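PDB 2RK5: putative hemolysin from Streptococcus mutans UA159, which is a membrane protein of uncertain function that may bind flavin adenine dinucleotide, represented here by its transporter-associated (CorC_HlyC) domain. Local coordinates for residues T9-G14 / K80-V85; F40-V45 / G76-L81; E52-F57 / L68-V73. All coordinates share one frame; numbering follows the deposited sequence.

Interaction 1: residues T9-G14 / K80-V85; sequences TYIVLG and KLKILV
Tyr10 and Ile83 face each other as a hydrogen-bonded pair where strands 9-13 and 77-85 run antiparallel inside the five-stranded sheet of the transporter-associated domain. The Tyr10 ring is turned so that the carbonyl oxygen of Ile83 lies at its edge, in plane, with Tyr10 CD2 3.7 Å from Ile83 O. Tyr10 CG lies beside its own backbone N (chi1 -53°), which leans the ring back toward the N-terminal end of its strand, to Val85. There Tyr10 CE2 meets Val85 CG2 at 3.8 Å, at an oblique approach. Phe25 of helix 18-25 adds an edge-to-face ring contact to Tyr10.

Val12 and Leu81 form the next hydrogen-bonded pair, with their side chains on the same face as Tyr10 and Ile83. The two methyls of Val12 divide the work. CG2 lies between backbone N and carbonyl carbon and reaches Leu81 CB at 3.8 Å. CG1 reaches Ile83 CG1 at 3.9 Å, the two side chains crossing at about a right angle. Helices 18-25 and 37-45 cover this face, through Phe21, Phe25, Ile37 and Tyr41.

The face of Thr9, Ile11 and Leu13 is joined by two long lysines. Lys82 pairs with Ile11 and packs its CB against Ile11 CD1. Its extended chain then slants past to Thr9, where Lys82 CE comes 3.5 Å from Thr9 CG2. Thr9 OG1 hydrogen-bonds to the backbone oxygen of Asp7. Lys80 lies alongside Leu13, both pointing the same way.

Each hydrogen-bonded pair is closed by two backbone hydrogen bonds. In Tyr10-Ile83, Tyr10 N reaches Ile83 O and Ile83 N reaches Tyr10 O. In Val12-Leu81, Leu81 N donates to Val12 O at 2.9 Å, and Val12 N donates to Leu81 O at 2.9 Å with an N-H...O angle of 167°.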
loop_
_atom_site.group_PDB
_atom_site.type_symbol
_atom_site.label_atom_id
_atom_site.label_comp_id
_atom_site.label_asym_id
_atom_site.label_seq_id
_atom_site.Cartn_x
_atom_site.Cartn_y
_atom_site.Cartn_z
ATOM N N THR A 9 4.947 -13.079 20.515
ATOM C CA THR A 9 4.431 -11.827 19.970
ATOM C C THR A 9 5.587 -10.952 19.547
ATOM O O THR A 9 6.498 -10.719 20.325
ATOM C CB THR A 9 3.575 -11.093 21.016
ATOM O OG1 THR A 9 2.659 -12.030 21.612
ATOM C CG2 THR A 9 2.836 -9.910 20.394
ATOM N N TYR A 10 5.541 -10.451 18.307
ATOM C CA TYR A 10 6.657 -9.726 17.706
ATOM C C TYR A 10 6.206 -8.467 16.979
ATOM O O TYR A 10 5.073 -8.398 16.504
ATOM C CB TYR A 10 7.392 -10.619 16.703
ATOM C CG TYR A 10 7.811 -11.950 17.261
ATOM C CD1 TYR A 10 9.107 -12.172 17.692
ATOM C CD2 TYR A 10 6.895 -12.987 17.382
ATOM C CE1 TYR A 10 9.481 -13.407 18.243
ATOM C CE2 TYR A 10 7.270 -14.219 17.915
ATOM C CZ TYR A 10 8.560 -14.417 18.349
ATOM O OH TYR A 10 8.949 -15.638 18.893
ATOM N N ILE A 11 7.089 -7.471 16.929
ATOM C CA ILE A 11 6.919 -6.340 16.018
ATOM C C ILE A 11 7.972 -6.470 14.940
ATOM O O ILE A 11 9.154 -6.666 15.239
ATOM C CB ILE A 11 7.020 -4.965 16.724
ATOM C CG1 ILE A 11 5.942 -4.852 17.803
ATOM C CG2 ILE A 11 6.875 -3.820 15.737
ATOM C CD1 ILE A 11 4.535 -4.755 17.288
ATOM N N VAL A 12 7.529 -6.420 13.682
ATOM C CA VAL A 12 8.437 -6.423 12.530
ATOM C C VAL A 12 8.271 -5.162 11.702
ATOM O O VAL A 12 7.164 -4.668 11.549
ATOM C CB VAL A 12 8.279 -7.667 11.597
ATOM C CG1 VAL A 12 8.450 -8.938 12.420
ATOM C CG2 VAL A 12 6.998 -7.656 10.827
ATOM N N LEU A 13 9.393 -4.701 11.141
ATOM C CA LEU A 13 9.377 -3.644 10.168
ATOM C C LEU A 13 8.744 -4.143 8.876
ATOM O O LEU A 13 9.039 -5.252 8.413
ATOM C CB LEU A 13 10.779 -3.121 9.887
ATOM C CG LEU A 13 11.511 -2.604 11.125
ATOM C CD1 LEU A 13 12.809 -1.979 10.654
ATOM C CD2 LEU A 13 10.669 -1.615 11.950
ATOM N N GLY A 14 7.869 -3.319 8.302
ATOM C CA GLY A 14 7.201 -3.689 7.059
ATOM C C GLY A 14 8.173 -3.956 5.927
ATOM O O GLY A 14 7.885 -4.688 4.989
ATOM N N LYS A 80 4.950 -0.987 10.156
ATOM C CA LYS A 80 5.192 -1.930 11.250
ATOM C C LYS A 80 4.023 -2.861 11.372
ATOM O O LYS A 80 2.874 -2.440 11.229
ATOM C CB LYS A 80 5.410 -1.239 12.584
ATOM C CG LYS A 80 6.679 -0.418 12.672
ATOM C CD LYS A 80 6.996 0.061 14.098
ATOM C CE LYS A 80 8.276 0.937 14.109
ATOM N NZ LYS A 80 8.592 1.560 15.439
ATOM N N LEU A 81 4.335 -4.133 11.608
ATOM C CA LEU A 81 3.334 -5.169 11.814
ATOM C C LEU A 81 3.557 -5.848 13.151
ATOM O O LEU A 81 4.696 -6.065 13.555
ATOM C CB LEU A 81 3.434 -6.240 10.738
ATOM C CG LEU A 81 2.891 -5.958 9.346
ATOM C CD1 LEU A 81 3.376 -7.063 8.389
ATOM C CD2 LEU A 81 1.353 -5.948 9.365
ATOM N N LYS A 82 2.462 -6.228 13.802
ATOM C CA LYS A 82 2.472 -7.142 14.925
ATOM C C LYS A 82 2.265 -8.560 14.403
ATOM O O LYS A 82 1.369 -8.784 13.597
ATOM C CB LYS A 82 1.352 -6.798 15.886
ATOM C CG LYS A 82 1.399 -7.545 17.198
ATOM C CD LYS A 82 0.226 -7.118 18.077
ATOM C CE LYS A 82 0.446 -7.469 19.498
ATOM N NZ LYS A 82 -0.587 -6.795 20.354
ATOM N N ILE A 83 3.097 -9.494 14.849
ATOM C CA ILE A 83 3.017 -10.905 14.440
ATOM C C ILE A 83 2.798 -11.720 15.687
ATOM O O ILE A 83 3.578 -11.636 16.620
ATOM C CB ILE A 83 4.337 -11.391 13.792
ATOM C CG1 ILE A 83 4.796 -10.390 12.740
ATOM C CG2 ILE A 83 4.186 -12.824 13.231
ATOM C CD1 ILE A 83 3.940 -10.252 11.519
ATOM N N LEU A 84 1.721 -12.497 15.699
ATOM C CA LEU A 84 1.467 -13.432 16.797
ATOM C C LEU A 84 1.613 -14.843 16.260
ATOM O O LEU A 84 0.986 -15.197 15.235
ATOM C CB LEU A 84 0.047 -13.238 17.321
ATOM C CG LEU A 84 -0.350 -11.865 17.895
ATOM C CD1 LEU A 84 0.802 -11.148 18.505
ATOM C CD2 LEU A 84 -1.036 -11.013 16.892
ATOM N N VAL A 85 2.451 -15.640 16.926
ATOM C CA VAL A 85 2.739 -16.992 16.463
ATOM C C VAL A 85 2.031 -18.026 17.331
ATOM O O VAL A 85 2.061 -17.944 18.572
ATOM C CB VAL A 85 4.255 -17.282 16.447
ATOM C CG1 VAL A 85 4.526 -18.659 15.857
ATOM C CG2 VAL A 85 5.009 -16.210 15.615
#

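Interaction 2: residues F40-V45 / G76-L81; sequences FYLTGV and GRVTKL
Tyr41 and Leu81 meet where helix 37-45 packs across the antiparallel sheet, over strand 77-85. The segment axes come within 9.5 Å, at 132° between their directions. The tight part is built of Tyr41, Leu42, Val78 and Leu81, all buried. Tyr41 CG stands anti to the backbone N (chi1 165°), which brings the ring over Leu81. Leu81 CD2 makes a CH-pi contact, 3.7 Å from the ring centroid of Tyr41 and 9° off its normal. Val45 CG1, from the same helix, lies over the opposite face, offset toward the rim. Tyr41 OH hydrogen-bonds to the backbone oxygen of Glu55, which pins the far end of the ring.

Val78 CG2 touches two helix residues. It meets Tyr41 CE2 at 3.7 Å. It also presses on Leu42 CD2 at 3.3 Å, closer than normal van der Waals contact, as the two side chains slide past each other.

The looser side is at Arg77, partly exposed and modelled in two conformers. In one of them NH2 makes a salt bridge to Asp75 of the second subunit. Leu42 also packs on Ile48 of that subunit, and in the same Arg77 conformer Leu42 CD1 lies 3.7 Å from Arg77 NH1.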
loop_
_atom_site.group_PDB
_atom_site.type_symbol
_atom_site.label_atom_id
_atom_site.label_comp_id
_atom_site.label_asym_id
_atom_site.label_seq_id
_atom_site.Cartn_x
_atom_site.Cartn_y
_atom_site.Cartn_z
ATOM N N PHE A 40 3.399 -8.635 1.441
ATOM C CA PHE A 40 2.639 -9.882 1.623
ATOM C C PHE A 40 1.319 -9.612 2.371
ATOM O O PHE A 40 0.229 -10.099 1.994
ATOM C CB PHE A 40 3.503 -10.886 2.374
ATOM C CG PHE A 40 2.818 -12.179 2.665
ATOM C CD1 PHE A 40 2.859 -13.211 1.772
ATOM C CD2 PHE A 40 2.151 -12.358 3.848
ATOM C CE1 PHE A 40 2.209 -14.390 2.022
ATOM C CE2 PHE A 40 1.492 -13.545 4.132
ATOM C CZ PHE A 40 1.518 -14.562 3.210
ATOM N N TYR A 41 1.421 -8.841 3.458
ATOM C CA TYR A 41 0.245 -8.523 4.274
ATOM C C TYR A 41 -0.758 -7.713 3.465
ATOM O O TYR A 41 -1.967 -8.024 3.437
ATOM C CB TYR A 41 0.693 -7.748 5.492
ATOM C CG TYR A 41 -0.400 -7.059 6.229
ATOM C CD1 TYR A 41 -1.126 -7.704 7.232
ATOM C CD2 TYR A 41 -0.651 -5.714 6.012
ATOM C CE1 TYR A 41 -2.121 -7.038 7.960
ATOM C CE2 TYR A 41 -1.666 -5.054 6.709
ATOM C CZ TYR A 41 -2.371 -5.700 7.701
ATOM O OH TYR A 41 -3.329 -4.994 8.400
ATOM N N LEU A 42 -0.285 -6.687 2.779
ATOM C CA LEU A 42 -1.224 -5.795 2.049
ATOM C C LEU A 42 -1.927 -6.514 0.891
ATOM O O LEU A 42 -3.141 -6.312 0.627
ATOM C CB LEU A 42 -0.527 -4.537 1.504
ATOM C CG LEU A 42 -0.108 -3.540 2.596
ATOM C CD1 LEU A 42 0.774 -2.438 1.976
ATOM C CD2 LEU A 42 -1.320 -2.923 3.307
ATOM N N THR A 43 -1.172 -7.353 0.184
ATOM C CA THR A 43 -1.765 -8.136 -0.917
ATOM C C THR A 43 -2.753 -9.167 -0.360
ATOM O O THR A 43 -3.768 -9.478 -1.014
ATOM C CB THR A 43 -0.693 -8.789 -1.780
ATOM O OG1 THR A 43 0.057 -9.659 -0.981
ATOM C CG2 THR A 43 0.231 -7.787 -2.307
ATOM N N GLY A 44 -2.487 -9.678 0.844
ATOM C CA GLY A 44 -3.402 -10.611 1.519
ATOM C C GLY A 44 -4.695 -10.007 2.027
ATOM O O GLY A 44 -5.756 -10.616 1.906
ATOM N N VAL A 45 -4.632 -8.840 2.656
ATOM C CA VAL A 45 -5.871 -8.162 3.128
ATOM C C VAL A 45 -6.607 -7.357 2.030
ATOM O O VAL A 45 -7.819 -7.111 2.116
ATOM C CB VAL A 45 -5.595 -7.192 4.336
ATOM C CG1 VAL A 45 -4.989 -7.959 5.508
ATOM C CG2 VAL A 45 -4.688 -6.039 3.952
ATOM N N GLY A 76 -0.375 5.270 3.366
ATOM C CA GLY A 76 -0.776 4.011 2.714
ATOM C C GLY A 76 0.208 2.857 2.831
ATOM O O GLY A 76 -0.021 1.749 2.294
ATOM N N ARG A 77 1.336 3.084 3.493
ATOM C CA ARG A 77 2.301 2.007 3.680
ATOM C C ARG A 77 2.123 1.453 5.090
ATOM O O ARG A 77 2.112 2.207 6.044
ATOM C CB ARG A 77 3.737 2.509 3.480
ATOM C CG ARG A 77 4.723 1.403 3.116
ATOM C CD ARG A 77 4.348 0.686 1.821
ATOM N NE ARG A 77 5.096 -0.564 1.665
ATOM C CZ ARG A 77 4.807 -1.545 0.807
ATOM N NH1 ARG A 77 3.736 -1.495 0.021
ATOM N NH2 ARG A 77 5.595 -2.597 0.734
ATOM N N VAL A 78 1.985 0.133 5.228
ATOM C CA VAL A 78 2.122 -0.478 6.543
ATOM C C VAL A 78 3.609 -0.524 6.816
ATOM O O VAL A 78 4.361 -1.262 6.171
ATOM C CB VAL A 78 1.529 -1.880 6.570
ATOM C CG1 VAL A 78 1.536 -2.402 7.994
ATOM C CG2 VAL A 78 0.104 -1.834 6.022
ATOM N N THR A 79 4.048 0.228 7.804
ATOM C CA THR A 79 5.473 0.316 8.132
ATOM C C THR A 79 5.899 -0.584 9.315
ATOM O O THR A 79 7.096 -0.884 9.456
ATOM C CB THR A 79 5.857 1.756 8.408
ATOM O OG1 THR A 79 5.105 2.222 9.516
ATOM C CG2 THR A 79 5.548 2.612 7.203
ATOM N N LYS A 80 4.950 -0.987 10.156
ATOM C CA LYS A 80 5.192 -1.930 11.250
ATOM C C LYS A 80 4.023 -2.861 11.372
ATOM O O LYS A 80 2.874 -2.440 11.229
ATOM C CB LYS A 80 5.410 -1.239 12.584
ATOM C CG LYS A 80 6.679 -0.418 12.672
ATOM C CD LYS A 80 6.996 0.061 14.098
ATOM C CE LYS A 80 8.276 0.937 14.109
ATOM N NZ LYS A 80 8.592 1.560 15.439
ATOM N N LEU A 81 4.335 -4.133 11.608
ATOM C CA LEU A 81 3.334 -5.169 11.814
ATOM C C LEU A 81 3.557 -5.848 13.151
ATOM O O LEU A 81 4.696 -6.065 13.555
ATOM C CB LEU A 81 3.434 -6.240 10.738
ATOM C CG LEU A 81 2.891 -5.958 9.346
ATOM C CD1 LEU A 81 3.376 -7.063 8.389
ATOM C CD2 LEU A 81 1.353 -5.948 9.365
#

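Interaction 3: residues E52-F57 / L68-V73; sequences EEKEHF and LINDKV
The His56 ring has Ile69 over one face, with Ile69 CG2 4.1 Å from the ring centroid and 12° off the normal. The two side chains lie side by side and point the same way. The amide of Asn70 is the second flat group. Its OD1 accepts the backbone N-H of Glu55, Asn70 OD1 to Glu55 N being 2.9 Å, with an N-H...O angle of 167° and the donor tilted from the carbonyl plane. With chi1 at 54° the amide folds back over its own backbone, toward Lys54 and Glu55. Lys54 CB sits 3.5 Å from Asn70 OD1, while Asn70 ND2 makes a weak hydrogen bond to the backbone oxygen of Ser50.

These residues belong to the beta hairpin of strands 56-61 and 64-74. His56 and Ile69 are a non-hydrogen-bonded antiparallel pair. Phe57 and Leu68 are the hydrogen-bonded pair beside it, joined both ways: Phe57 N to Leu68 O at 2.9 Å and Leu68 N to Phe57 O at 2.8 Å. The Phe57 ring extends to Phe40 and Val45 of helix 37-45. Past Asn70 the chain changes direction at Asp71; a classic beta bulge sets Asp71 and Lys72 opposite Lys80.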
loop_
_atom_site.group_PDB
_atom_site.type_symbol
_atom_site.label_atom_id
_atom_site.label_comp_id
_atom_site.label_asym_id
_atom_site.label_seq_id
_atom_site.Cartn_x
_atom_site.Cartn_y
_atom_site.Cartn_z
ATOM N N GLU A 52 -7.518 2.867 13.440
ATOM C CA GLU A 52 -8.929 2.815 13.811
ATOM C C GLU A 52 -9.598 1.569 13.249
ATOM O O GLU A 52 -10.500 1.018 13.871
ATOM C CB GLU A 52 -9.668 4.056 13.290
ATOM C CG GLU A 52 -9.237 5.362 13.934
ATOM C CD GLU A 52 -8.026 6.031 13.291
ATOM O OE1 GLU A 52 -7.387 5.443 12.380
ATOM O OE2 GLU A 52 -7.714 7.171 13.717
ATOM N N GLU A 53 -9.134 1.143 12.075
ATOM C CA GLU A 53 -9.752 0.083 11.311
ATOM C C GLU A 53 -8.660 -0.894 10.952
ATOM O O GLU A 53 -8.182 -0.914 9.815
ATOM C CB GLU A 53 -10.401 0.685 10.061
ATOM C CG GLU A 53 -11.520 1.645 10.444
ATOM C CD GLU A 53 -12.153 2.394 9.282
ATOM O OE1 GLU A 53 -11.839 2.073 8.108
ATOM O OE2 GLU A 53 -12.954 3.317 9.560
ATOM N N LYS A 54 -8.203 -1.642 11.961
ATOM C CA LYS A 54 -7.115 -2.596 11.763
ATOM C C LYS A 54 -7.559 -3.735 10.909
ATOM O O LYS A 54 -8.739 -4.100 10.874
ATOM C CB LYS A 54 -6.639 -3.152 13.085
ATOM C CG LYS A 54 -6.062 -2.084 13.984
ATOM C CD LYS A 54 -5.512 -2.651 15.240
ATOM C CE LYS A 54 -4.854 -1.559 16.075
ATOM N NZ LYS A 54 -4.519 -1.990 17.442
ATOM N N GLU A 55 -6.582 -4.331 10.244
ATOM C CA GLU A 55 -6.853 -5.487 9.419
ATOM C C GLU A 55 -5.960 -6.628 9.882
ATOM O O GLU A 55 -4.779 -6.449 10.114
ATOM C CB GLU A 55 -6.643 -5.186 7.945
ATOM C CG GLU A 55 -7.683 -4.185 7.369
ATOM C CD GLU A 55 -9.098 -4.734 7.230
ATOM O OE1 GLU A 55 -9.269 -5.963 7.287
ATOM O OE2 GLU A 55 -10.046 -3.931 7.048
ATOM N N HIS A 56 -6.570 -7.795 10.038
ATOM C CA HIS A 56 -5.897 -9.006 10.502
ATOM C C HIS A 56 -5.779 -9.982 9.352
ATOM O O HIS A 56 -6.732 -10.149 8.599
ATOM C CB HIS A 56 -6.748 -9.664 11.556
ATOM C CG HIS A 56 -6.906 -8.861 12.797
ATOM N ND1 HIS A 56 -7.419 -7.579 12.822
ATOM C CD2 HIS A 56 -6.711 -9.207 14.087
ATOM C CE1 HIS A 56 -7.478 -7.154 14.069
ATOM N NE2 HIS A 56 -7.068 -8.125 14.857
ATOM N N PHE A 57 -4.613 -10.600 9.213
ATOM C CA PHE A 57 -4.418 -11.624 8.184
ATOM C C PHE A 57 -3.791 -12.839 8.813
ATOM O O PHE A 57 -2.767 -12.736 9.455
ATOM C CB PHE A 57 -3.507 -11.106 7.063
ATOM C CG PHE A 57 -3.536 -11.952 5.821
ATOM C CD1 PHE A 57 -4.718 -12.214 5.187
ATOM C CD2 PHE A 57 -2.375 -12.449 5.270
ATOM C CE1 PHE A 57 -4.761 -12.961 4.034
ATOM C CE2 PHE A 57 -2.422 -13.217 4.094
ATOM C CZ PHE A 57 -3.608 -13.473 3.509
ATOM N N LEU A 68 -1.125 -11.625 11.441
ATOM C CA LEU A 68 -0.443 -10.374 11.096
ATOM C C LEU A 68 -1.448 -9.234 11.255
ATOM O O LEU A 68 -2.543 -9.314 10.719
ATOM C CB LEU A 68 0.050 -10.405 9.664
ATOM C CG LEU A 68 1.209 -11.301 9.255
ATOM C CD1 LEU A 68 0.914 -12.716 9.578
ATOM C CD2 LEU A 68 1.437 -11.143 7.761
ATOM N N ILE A 69 -1.047 -8.187 11.971
ATOM C CA ILE A 69 -1.905 -7.037 12.241
ATOM C C ILE A 69 -1.117 -5.757 12.047
ATOM O O ILE A 69 0.013 -5.654 12.494
ATOM C CB ILE A 69 -2.452 -7.040 13.686
ATOM C CG1 ILE A 69 -2.951 -8.418 14.117
ATOM C CG2 ILE A 69 -3.597 -6.029 13.802
ATOM C CD1 ILE A 69 -3.393 -8.458 15.602
ATOM N N ASN A 70 -1.717 -4.756 11.414
ATOM C CA ASN A 70 -0.998 -3.490 11.276
ATOM C C ASN A 70 -0.728 -2.896 12.644
ATOM O O ASN A 70 -1.620 -2.867 13.512
ATOM C CB ASN A 70 -1.746 -2.496 10.408
ATOM C CG ASN A 70 -3.154 -2.265 10.871
ATOM O OD1 ASN A 70 -3.936 -3.199 10.857
ATOM N ND2 ASN A 70 -3.506 -1.011 11.214
ATOM N N ASP A 71 0.506 -2.424 12.827
ATOM C CA ASP A 71 0.879 -1.669 14.014
ATOM C C ASP A 71 1.141 -0.193 13.722
ATOM O O ASP A 71 0.933 0.652 14.585
ATOM C CB ASP A 71 2.103 -2.314 14.665
ATOM C CG ASP A 71 2.604 -1.550 15.880
ATOM O OD1 ASP A 71 1.971 -1.631 16.945
ATOM O OD2 ASP A 71 3.663 -0.874 15.759
ATOM N N LYS A 72 1.604 0.127 12.518
ATOM C CA LYS A 72 1.802 1.529 12.132
ATOM C C LYS A 72 1.607 1.632 10.624
ATOM O O LYS A 72 2.098 0.769 9.890
ATOM C CB LYS A 72 3.196 2.011 12.509
ATOM C CG LYS A 72 3.498 3.444 12.179
ATOM C CD LYS A 72 2.760 4.361 13.056
ATOM C CE LYS A 72 3.354 5.760 13.111
ATOM N NZ LYS A 72 2.495 6.670 13.940
ATOM N N VAL A 73 0.892 2.668 10.187
ATOM C CA VAL A 73 0.653 2.960 8.794
ATOM C C VAL A 73 1.022 4.417 8.516
ATOM O O VAL A 73 0.705 5.303 9.302
ATOM C CB VAL A 73 -0.831 2.753 8.465
ATOM C CG1 VAL A 73 -1.137 3.120 7.009
ATOM C CG2 VAL A 73 -1.246 1.314 8.745
#

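In the fold
After edge strand 2-6, strand 9-13 pairs with the last strand, 77-85. Between them come helices 18-25 and 37-45, then the hairpin of strands 56-61 and 64-74, whose pairing is interaction 3 and closes the shortest loop. Strand 77-85 then closes two longer ones. Its first half meets helix 37-45 in interaction 2, and its second half meets strand 9-13 in interaction 1. The three loops are nested, with interaction 3 innermost and interaction 1 outermost, though interactions 1 and 2 end on the same strand and overlap at Lys80 and Leu81. Strand 77-85 lies between strands 9-13 and 64-74: Lys82 N hydrogen-bonds to Ile69 O at 2.8 Å, joining interactions 1 and 3.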